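Local coordinates for hookworm platelet inhibitor 1 (Ancylostoma caninum, PDB 4TPV), which inhibits platelet aggregation and the adhesion of resting platelets to fibrinogen and collagen, possibly by binding platelet integrins, at residues M42-T47 and D118-A123. Residues are numbered along the deposited sequence; the frame is centred on the assembly and turned at random.
Sequences MVYDCT and DKLGCA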
# COMPACT_ATOMS: atom_id res chain seq x y z
N MET A 42 -2.16 -6.65 3.72
CA MET A 42 -1.14 -5.77 4.30
C MET A 42 -1.28 -5.61 5.80
O MET A 42 -2.38 -5.51 6.34
CB MET A 42 -1.17 -4.39 3.68
CG MET A 42 -0.61 -4.32 2.27
SD MET A 42 -0.69 -2.63 1.62
CE MET A 42 0.30 -2.83 0.13
N VAL A 43 -0.12 -5.54 6.45
CA VAL A 43 -0.05 -5.25 7.88
C VAL A 43 0.76 -3.97 8.06
O VAL A 43 1.73 -3.76 7.34
CB VAL A 43 0.60 -6.41 8.65
CG1 VAL A 43 0.88 -6.02 10.10
CG2 VAL A 43 -0.26 -7.66 8.54
N TYR A 44 0.37 -3.11 9.00
CA TYR A 44 1.16 -1.90 9.23
C TYR A 44 2.55 -2.27 9.76
O TYR A 44 2.70 -3.23 10.51
CB TYR A 44 0.46 -0.95 10.20
CG TYR A 44 0.96 0.47 10.03
CD1 TYR A 44 0.51 1.26 8.99
CD2 TYR A 44 1.95 0.99 10.89
CE1 TYR A 44 0.97 2.53 8.80
CE2 TYR A 44 2.43 2.27 10.71
CZ TYR A 44 1.94 3.04 9.66
OH TYR A 44 2.41 4.31 9.45
N ASP A 45 3.57 -1.52 9.35
CA ASP A 45 4.95 -1.85 9.73
C ASP A 45 5.64 -0.59 10.19
O ASP A 45 5.84 0.34 9.40
CB ASP A 45 5.69 -2.49 8.54
CG ASP A 45 7.07 -2.97 8.92
OD1 ASP A 45 8.00 -2.13 8.99
OD2 ASP A 45 7.22 -4.19 9.14
N CYS A 46 5.96 -0.53 11.48
CA CYS A 46 6.52 0.71 12.02
C CYS A 46 7.95 0.97 11.51
O CYS A 46 8.40 2.10 11.52
CB CYS A 46 6.48 0.71 13.54
SG CYS A 46 4.79 0.75 14.17
N THR A 47 8.65 -0.07 11.05
CA THR A 47 9.94 0.14 10.40
C THR A 47 9.80 0.85 9.04
O THR A 47 10.57 1.77 8.73
CB THR A 47 10.67 -1.19 10.23
OG1 THR A 47 11.02 -1.67 11.54
CG2 THR A 47 11.93 -1.01 9.42
N ASP A 118 3.02 -7.00 1.46
CA ASP A 118 2.26 -7.38 2.66
C ASP A 118 2.52 -6.45 3.84
O ASP A 118 2.08 -6.72 4.95
CB ASP A 118 2.57 -8.83 3.06
CG ASP A 118 4.03 -9.06 3.42
OD1 ASP A 118 4.82 -8.11 3.52
OD2 ASP A 118 4.39 -10.24 3.61
N LYS A 119 3.23 -5.35 3.59
CA LYS A 119 3.55 -4.39 4.64
C LYS A 119 3.51 -2.97 4.09
O LYS A 119 3.88 -2.72 2.94
CB LYS A 119 4.95 -4.67 5.23
CG LYS A 119 5.11 -5.98 5.96
CD LYS A 119 6.58 -6.18 6.33
CE LYS A 119 6.77 -7.40 7.22
NZ LYS A 119 6.36 -8.66 6.53
N LEU A 120 3.00 -2.04 4.89
CA LEU A 120 3.15 -0.62 4.57
C LEU A 120 3.45 0.18 5.84
O LEU A 120 3.12 -0.24 6.95
CB LEU A 120 1.90 -0.05 3.89
CG LEU A 120 0.77 0.37 4.84
CD1 LEU A 120 -0.27 1.21 4.09
CD2 LEU A 120 0.12 -0.84 5.48
N GLY A 121 4.06 1.34 5.64
CA GLY A 121 4.22 2.31 6.71
C GLY A 121 4.15 3.67 6.07
O GLY A 121 4.64 3.84 4.96
N CYS A 122 3.57 4.64 6.77
CA CYS A 122 3.29 5.95 6.16
C CYS A 122 3.76 7.13 7.01
O CYS A 122 4.05 6.98 8.19
CB CYS A 122 1.80 6.08 5.86
SG CYS A 122 1.15 4.80 4.74
N ALA A 123 3.82 8.31 6.39
CA ALA A 123 4.34 9.52 7.03
C ALA A 123 3.57 10.73 6.51
O ALA A 123 3.15 10.77 5.35
CB ALA A 123 5.84 9.67 6.76
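Tyr44 swings its ring away from its backbone N (chi1 -158°), while Leu120 holds CG between its backbone N and carbonyl carbon (chi1 83°), which turns CD2 back toward Tyr44. The phenol runs forward along strand 119-127, past Leu120 and Gly121, and its OH reaches the backbone of Cys122. There Cys122 N donates a nearly straight hydrogen bond to Tyr44 OH (2.9 Å, 167° at the hydrogen), and the same hydroxyl is hydrogen-bonded to Glu49 in the following helix. Tyrosine suits the place because a rigid ring carries a polar group to a backbone N-H beyond the end of the short strand. On the way the ring meets two backbone groups: Leu120 O lies over one face, 3.6 Å from CD1, and Gly121 CA makes an off-centre CH-pi contact, 4.2 Å from the ring centroid. Glycine suits position 121 because its bare CA lies beside Asp45 O, where a side chain would collide with that carbonyl.

Val43-Tyr44 is an edge strand of the mixed sheet in the CAP domain, pairing in parallel with strand 119-127. Three backbone hydrogen bonds join residues 43-45 to residues 118-120: Val43 N to Asp118 O, Leu120 N to Val43 O at a longer 3.3 Å, and Asp45 N to Leu120 O at 2.8 Å. Leu120 CD2 lies 4.1 Å from Tyr44 CD1 and 4.2 Å from Met42 CB on the buried face, where Leu120 also touches His23 of helix 13-34 and Tyr137 of strand 130-138.

On the face of Val43 and Lys119, the lysine's aliphatic chain passes beside the carboxylate of Asp45, CD lying 3.5 Å from OD2, while its bent end brings NZ to Asp118 OD1 in a weak salt bridge. Asp45 fits the N-cap of helix 46-56, where its OD1 accepts a hydrogen bond from the N-H of Leu48.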